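Local structure of probable enoyl-CoA hydratase/isomerase (Pseudomonas aeruginosa, 7BOR) at residues V119-N131 with L156-A168. The protein binds coenzyme A and belongs to the crotonase family of enoyl-CoA hydratases and isomerases, probably acting as a delta(3)-delta(2)-enoyl-CoA isomerase. Numbering follows the deposited sequence.
With COA (coenzyme A), chain C.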
loop_
_atom_site.group_PDB
_atom_site.type_symbol
_atom_site.label_atom_id
_atom_site.label_comp_id
_atom_site.label_asym_id
_atom_site.label_seq_id
_atom_site.Cartn_x
_atom_site.Cartn_y
_atom_site.Cartn_z
ATOM N N VAL A 119 -8.649 -1.520 9.318
ATOM C CA VAL A 119 -9.028 -2.661 8.502
ATOM C C VAL A 119 -10.306 -3.237 9.056
ATOM O O VAL A 119 -10.520 -3.240 10.275
ATOM C CB VAL A 119 -7.952 -3.781 8.486
ATOM C CG1 VAL A 119 -6.621 -3.283 8.026
ATOM C CG2 VAL A 119 -7.770 -4.406 9.902
ATOM N N GLY A 120 -11.130 -3.797 8.169
ATOM C CA GLY A 120 -12.176 -4.689 8.633
ATOM C C GLY A 120 -11.605 -5.941 9.256
ATOM O O GLY A 120 -10.583 -6.480 8.804
ATOM N N ARG A 121 -12.296 -6.414 10.298
ATOM C CA ARG A 121 -11.811 -7.597 11.001
ATOM C C ARG A 121 -11.523 -8.749 10.051
ATOM O O ARG A 121 -10.670 -9.628 10.330
ATOM C CB ARG A 121 -12.832 -8.042 12.063
ATOM C CG ARG A 121 -12.568 -7.542 13.355
ATOM C CD ARG A 121 -13.576 -8.211 14.417
ATOM N NE ARG A 121 -14.921 -7.693 14.226
ATOM C CZ ARG A 121 -15.416 -6.610 14.833
ATOM N NH1 ARG A 121 -16.675 -6.254 14.606
ATOM N NH2 ARG A 121 -14.673 -5.891 15.679
ATOM N N ASN A 122 -12.399 -8.901 9.059
ATOM C CA ASN A 122 -12.326 -10.020 8.136
ATOM C C ASN A 122 -11.676 -9.640 6.815
ATOM O O ASN A 122 -11.832 -10.377 5.834
ATOM C CB ASN A 122 -13.730 -10.615 7.843
ATOM C CG ASN A 122 -14.364 -11.279 9.090
ATOM O OD1 ASN A 122 -14.054 -12.407 9.446
ATOM N ND2 ASN A 122 -15.213 -10.535 9.760
ATOM N N ALA A 123 -10.986 -8.502 6.748
ATOM C CA ALA A 123 -10.222 -8.250 5.540
ATOM C C ALA A 123 -9.240 -9.394 5.365
ATOM O O ALA A 123 -8.927 -10.108 6.317
ATOM C CB ALA A 123 -9.502 -6.896 5.610
ATOM N N ARG A 124 -8.759 -9.576 4.130
ATOM C CA ARG A 124 -7.868 -10.687 3.771
ATOM C C ARG A 124 -6.564 -10.127 3.220
ATOM O O ARG A 124 -6.519 -9.710 2.065
ATOM C CB ARG A 124 -8.480 -11.577 2.704
ATOM C CG ARG A 124 -9.602 -12.437 3.159
ATOM C CD ARG A 124 -10.685 -12.616 2.078
ATOM N NE ARG A 124 -11.737 -13.475 2.610
ATOM C CZ ARG A 124 -12.069 -14.671 2.127
ATOM N NH1 ARG A 124 -11.495 -15.157 1.022
ATOM N NH2 ARG A 124 -13.019 -15.377 2.736
ATOM N N LEU A 125 -5.502 -10.178 4.001
ATOM C CA LEU A 125 -4.237 -9.581 3.618
ATOM C C LEU A 125 -3.266 -10.676 3.222
ATOM O O LEU A 125 -3.129 -11.670 3.951
ATOM C CB LEU A 125 -3.651 -8.772 4.767
ATOM C CG LEU A 125 -4.401 -7.520 5.204
ATOM C CD1 LEU A 125 -5.515 -7.961 6.217
ATOM C CD2 LEU A 125 -3.510 -6.424 5.770
ATOM N N LYS A 126 -2.568 -10.506 2.091
ATOM C CA LYS A 126 -1.406 -11.367 1.910
ATOM C C LYS A 126 -0.369 -10.793 0.949
ATOM O O LYS A 126 -0.649 -9.905 0.148
ATOM C CB LYS A 126 -1.793 -12.772 1.460
ATOM C CG LYS A 126 -2.225 -12.988 0.077
ATOM C CD LYS A 126 -2.315 -14.503 -0.171
ATOM C CE LYS A 126 -2.758 -14.764 -1.588
ATOM N NZ LYS A 126 -4.038 -15.544 -1.737
ATOM N N MET A 127 0.820 -11.393 1.004
ATOM C CA MET A 127 1.962 -10.985 0.165
ATOM C C MET A 127 2.345 -12.223 -0.632
ATOM O O MET A 127 3.142 -13.058 -0.172
ATOM C CB MET A 127 3.093 -10.438 1.023
ATOM C CG MET A 127 2.724 -9.054 1.522
ATOM S SD MET A 127 3.707 -8.412 2.892
ATOM C CE MET A 127 3.060 -9.513 4.174
ATOM N N PRO A 128 1.699 -12.448 -1.775
ATOM C CA PRO A 128 1.818 -13.745 -2.439
ATOM C C PRO A 128 3.037 -13.797 -3.367
ATOM O O PRO A 128 3.055 -14.616 -4.298
ATOM C CB PRO A 128 0.487 -13.859 -3.199
ATOM C CG PRO A 128 0.173 -12.486 -3.595
ATOM C CD PRO A 128 0.713 -11.589 -2.438
ATOM N N PHE A 129 4.052 -12.943 -3.104
ATOM C CA PHE A 129 5.125 -12.756 -4.082
ATOM C C PHE A 129 5.773 -14.080 -4.419
ATOM O O PHE A 129 5.845 -14.474 -5.585
ATOM C CB PHE A 129 6.143 -11.784 -3.531
ATOM C CG PHE A 129 5.567 -10.448 -3.193
ATOM C CD1 PHE A 129 4.811 -9.732 -4.129
ATOM C CD2 PHE A 129 5.743 -9.913 -1.914
ATOM C CE1 PHE A 129 4.249 -8.505 -3.807
ATOM C CE2 PHE A 129 5.195 -8.657 -1.593
ATOM C CZ PHE A 129 4.421 -7.966 -2.549
ATOM N N VAL A 130 6.172 -14.820 -3.379
ATOM C CA VAL A 130 6.819 -16.115 -3.523
ATOM C C VAL A 130 5.928 -17.122 -4.248
ATOM O O VAL A 130 6.406 -17.939 -5.052
ATOM C CB VAL A 130 7.233 -16.592 -2.118
ATOM C CG1 VAL A 130 5.926 -16.987 -1.237
ATOM C CG2 VAL A 130 8.200 -17.692 -2.213
ATOM N N ASN A 131 4.623 -17.102 -3.974
ATOM C CA ASN A 131 3.730 -17.978 -4.711
ATOM C C ASN A 131 3.770 -17.714 -6.219
ATOM O O ASN A 131 3.405 -18.603 -6.994
ATOM C CB ASN A 131 2.303 -17.809 -4.208
ATOM C CG ASN A 131 2.228 -17.793 -2.690
ATOM O OD1 ASN A 131 2.520 -16.772 -2.013
ATOM N ND2 ASN A 131 1.905 -18.941 -2.142
ATOM N N LEU A 156 5.014 -14.657 6.605
ATOM C CA LEU A 156 4.302 -13.831 5.629
ATOM C C LEU A 156 5.018 -13.731 4.271
ATOM O O LEU A 156 4.360 -13.759 3.218
ATOM C CB LEU A 156 4.055 -12.445 6.207
ATOM C CG LEU A 156 3.396 -12.359 7.588
ATOM C CD1 LEU A 156 3.076 -10.924 8.018
ATOM C CD2 LEU A 156 2.112 -13.270 7.584
ATOM N N LEU A 157 6.362 -13.685 4.243
ATOM C CA LEU A 157 7.079 -13.406 2.983
ATOM C C LEU A 157 7.679 -14.643 2.280
ATOM O O LEU A 157 7.655 -14.710 1.048
ATOM C CB LEU A 157 8.193 -12.410 3.240
ATOM C CG LEU A 157 7.786 -10.989 3.578
ATOM C CD1 LEU A 157 9.043 -10.141 3.793
ATOM C CD2 LEU A 157 6.956 -10.379 2.493
ATOM N N MET A 158 8.231 -15.606 3.034
ATOM C CA MET A 158 8.750 -16.841 2.463
ATOM C C MET A 158 7.652 -17.878 2.189
ATOM O O MET A 158 7.792 -18.676 1.254
ATOM C CB MET A 158 9.812 -17.419 3.394
ATOM C CG MET A 158 11.161 -16.676 3.337
ATOM S SD MET A 158 12.217 -17.309 4.645
ATOM C CE MET A 158 12.470 -18.986 4.095
ATOM N N LEU A 159 6.546 -17.859 2.941
ATOM C CA LEU A 159 5.401 -18.714 2.648
ATOM C C LEU A 159 4.235 -17.980 2.003
ATOM O O LEU A 159 3.371 -18.627 1.421
ATOM C CB LEU A 159 4.871 -19.387 3.917
ATOM C CG LEU A 159 5.397 -20.750 4.311
ATOM C CD1 LEU A 159 4.680 -21.249 5.534
ATOM C CD2 LEU A 159 5.216 -21.737 3.160
ATOM N N GLY A 160 4.145 -16.666 2.102
ATOM C CA GLY A 160 2.986 -16.007 1.518
ATOM C C GLY A 160 1.699 -16.272 2.275
ATOM O O GLY A 160 0.609 -16.170 1.696
ATOM N N GLN A 161 1.803 -16.546 3.582
ATOM C CA GLN A 161 0.630 -16.843 4.408
ATOM C C GLN A 161 -0.302 -15.645 4.472
ATOM O O GLN A 161 0.126 -14.527 4.753
ATOM C CB GLN A 161 1.098 -17.237 5.815
ATOM C CG GLN A 161 -0.013 -17.473 6.845
ATOM C CD GLN A 161 -0.869 -18.657 6.513
ATOM O OE1 GLN A 161 -0.391 -19.790 6.357
ATOM N NE2 GLN A 161 -2.141 -18.407 6.380
ATOM N N ASP A 162 -1.585 -15.861 4.214
ATOM C CA ASP A 162 -2.487 -14.732 4.378
ATOM C C ASP A 162 -2.948 -14.626 5.826
ATOM O O ASP A 162 -2.723 -15.507 6.664
ATOM C CB ASP A 162 -3.704 -14.786 3.447
ATOM C CG ASP A 162 -4.324 -16.130 3.374
ATOM O OD1 ASP A 162 -4.582 -16.667 4.455
ATOM O OD2 ASP A 162 -4.549 -16.628 2.229
ATOM N N PHE A 163 -3.528 -13.480 6.124
ATOM C CA PHE A 163 -3.886 -13.161 7.483
ATOM C C PHE A 163 -5.058 -12.214 7.460
ATOM O O PHE A 163 -5.339 -11.571 6.448
ATOM C CB PHE A 163 -2.716 -12.586 8.264
ATOM C CG PHE A 163 -2.050 -11.389 7.662
ATOM C CD1 PHE A 163 -1.079 -11.519 6.649
ATOM C CD2 PHE A 163 -2.277 -10.121 8.173
ATOM C CE1 PHE A 163 -0.409 -10.400 6.159
ATOM C CE2 PHE A 163 -1.567 -9.008 7.692
ATOM C CZ PHE A 163 -0.652 -9.152 6.689
ATOM N N SER A 164 -5.805 -12.230 8.548
ATOM C CA SER A 164 -7.030 -11.453 8.648
ATOM C C SER A 164 -6.707 -10.057 9.150
ATOM O O SER A 164 -5.647 -9.805 9.739
ATOM C CB SER A 164 -8.011 -12.086 9.642
ATOM O OG SER A 164 -7.455 -12.009 10.991
ATOM N N GLY A 165 -7.659 -9.146 8.950
ATOM C CA GLY A 165 -7.530 -7.823 9.539
ATOM C C GLY A 165 -7.359 -7.870 11.050
ATOM O O GLY A 165 -6.623 -7.065 11.633
ATOM N N GLU A 166 -8.111 -8.749 11.708
ATOM C CA GLU A 166 -7.932 -8.973 13.136
ATOM C C GLU A 166 -6.456 -9.249 13.449
ATOM O O GLU A 166 -5.864 -8.638 14.349
ATOM C CB GLU A 166 -8.825 -10.145 13.569
ATOM C CG GLU A 166 -8.903 -10.292 15.079
ATOM C CD GLU A 166 -10.040 -9.440 15.654
ATOM O OE1 GLU A 166 -11.225 -9.897 15.627
ATOM O OE2 GLU A 166 -9.750 -8.302 16.093
ATOM N N GLN A 167 -5.832 -10.139 12.670
ATOM C CA GLN A 167 -4.453 -10.518 12.943
ATOM C C GLN A 167 -3.515 -9.351 12.665
ATOM O O GLN A 167 -2.567 -9.145 13.411
ATOM C CB GLN A 167 -4.041 -11.764 12.118
ATOM C CG GLN A 167 -4.627 -13.097 12.672
ATOM C CD GLN A 167 -4.239 -14.327 11.836
ATOM O OE1 GLN A 167 -4.447 -14.343 10.626
ATOM N NE2 GLN A 167 -3.750 -15.368 12.490
ATOM N N ALA A 168 -3.802 -8.573 11.620
ATOM C CA ALA A 168 -3.033 -7.376 11.289
ATOM C C ALA A 168 -3.000 -6.390 12.460
ATOM O O ALA A 168 -1.958 -5.817 12.781
ATOM C CB ALA A 168 -3.662 -6.741 10.041
HETATM N N1A COA C . -4.606 -8.662 -11.848
HETATM C C2A COA C . -5.383 -8.831 -12.954
HETATM N N3A COA C . -6.683 -9.244 -12.856
HETATM C C4A COA C . -7.161 -9.458 -11.619
HETATM C C5A COA C . -6.411 -9.293 -10.509
HETATM C C6A COA C . -5.098 -8.889 -10.634
HETATM N N6A COA C . -4.142 -8.645 -9.545
HETATM N N7A COA C . -7.162 -9.592 -9.413
HETATM C C8A COA C . -8.396 -9.956 -9.827
HETATM N N9A COA C . -8.338 -9.872 -11.152
HETATM C C1B COA C . -9.565 -10.158 -11.922
HETATM C C2B COA C . -9.820 -11.726 -12.219
HETATM O O2B COA C . -8.869 -12.151 -13.275
HETATM C C3B COA C . -11.076 -11.681 -12.564
HETATM O O3B COA C . -11.223 -11.147 -13.946
HETATM P P3B COA C . -12.533 -11.445 -14.858
HETATM O O7A COA C . -13.806 -11.367 -14.039
HETATM O O8A COA C . -12.357 -12.821 -15.441
HETATM O O9A COA C . -12.584 -10.382 -15.914
HETATM C C4B COA C . -11.767 -10.632 -11.658
HETATM O O4B COA C . -10.622 -9.654 -11.324
HETATM C C5B COA C . -12.317 -11.154 -10.464
HETATM O O5B COA C . -11.230 -11.632 -9.737
HETATM P P1A COA C . -11.367 -13.072 -8.977
HETATM O O1A COA C . -10.013 -13.662 -8.641
HETATM O O2A COA C . -12.162 -14.096 -9.756
HETATM O O3A COA C . -12.227 -12.716 -7.617
HETATM P P2A COA C . -11.935 -13.634 -6.277
HETATM O O4A COA C . -12.971 -13.235 -5.231
HETATM O O5A COA C . -12.011 -15.053 -6.753
HETATM O O6A COA C . -10.379 -13.420 -5.731
HETATM C CBP COA C . -8.455 -12.241 -4.921
HETATM C CCP COA C . -10.019 -12.194 -5.072
HETATM C CDP COA C . -7.917 -10.792 -4.643
HETATM C CEP COA C . -8.053 -13.175 -3.753
HETATM C CAP COA C . -7.977 -12.839 -6.284
HETATM O OAP COA C . -8.519 -12.046 -7.296
HETATM C C9P COA C . -6.458 -12.814 -6.451
HETATM O O9P COA C . -5.739 -13.579 -5.876
HETATM N N8P COA C . -5.944 -11.799 -7.394
HETATM C C7P COA C . -4.511 -11.644 -7.654
HETATM C C6P COA C . -3.739 -11.286 -6.348
HETATM C C5P COA C . -2.246 -11.123 -6.778
HETATM O O5P COA C . -1.554 -12.048 -7.027
HETATM N N4P COA C . -1.719 -9.773 -6.855
HETATM C C3P COA C . -0.362 -9.566 -7.297
HETATM C C2P COA C . 0.607 -9.835 -6.175
HETATM S S1P COA C . 2.218 -9.491 -6.919
HETATM O O HOH W 1 1.546 -12.957 3.305
HETATM O O HOH W 2 5.866 -13.578 -0.700
#
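Leu125 lies over one face of the Phe163 ring: its CB sits 3.6 Å from the centroid of that ring and 16° off the ring normal, which fits a CH-pi contact. The backbones of the same two residues form an antiparallel hydrogen-bonded pair, with Leu125 N to Phe163 O at 2.8 Å and Phe163 N to Leu125 O at 2.9 Å; strand 124-126 thus lies between 102-104 and 163-164 in a small three-stranded sheet of this crotonase-family protein. Phe163 CG is tucked between its own backbone N and carbonyl carbon (chi1 55°), which folds the ring back across Leu125. At the ring edge, Met127 brings its methyl end close to the plane; a bend at chi3 (-71°) carries CE to 3.7 Å from Leu156 CB, while SD rests on Leu157 CD2. Lys126 and Asp162 run side by side in the same direction, yet NZ and OD2 stay 4.1 Å apart, too far for a salt bridge. From Met127 onward, water replaces direct strand pairing: one molecule accepts from Met127 N and donates to Leu156 O and Gln161 O, and a second ties Met127 O and Val130 N to Leu157 O. At the other end, direct bonds from Gly165 N to Ala123 O and Glu166 N to Arg121 O continue beyond the strand pair to the start of helix 165-171. Gly165 CA meets Val119 CG2 at 3.4 Å, tighter than usual van der Waals contact. Ser164 OG accepts from Gln167 N and Ser164 N donates to Gln167 OE1, a capping box. The waters satisfy Met127 N and O and Val130 N beside Pro128 and Phe129, which border coenzyme A near S1P, consistent with a fixed backbone there.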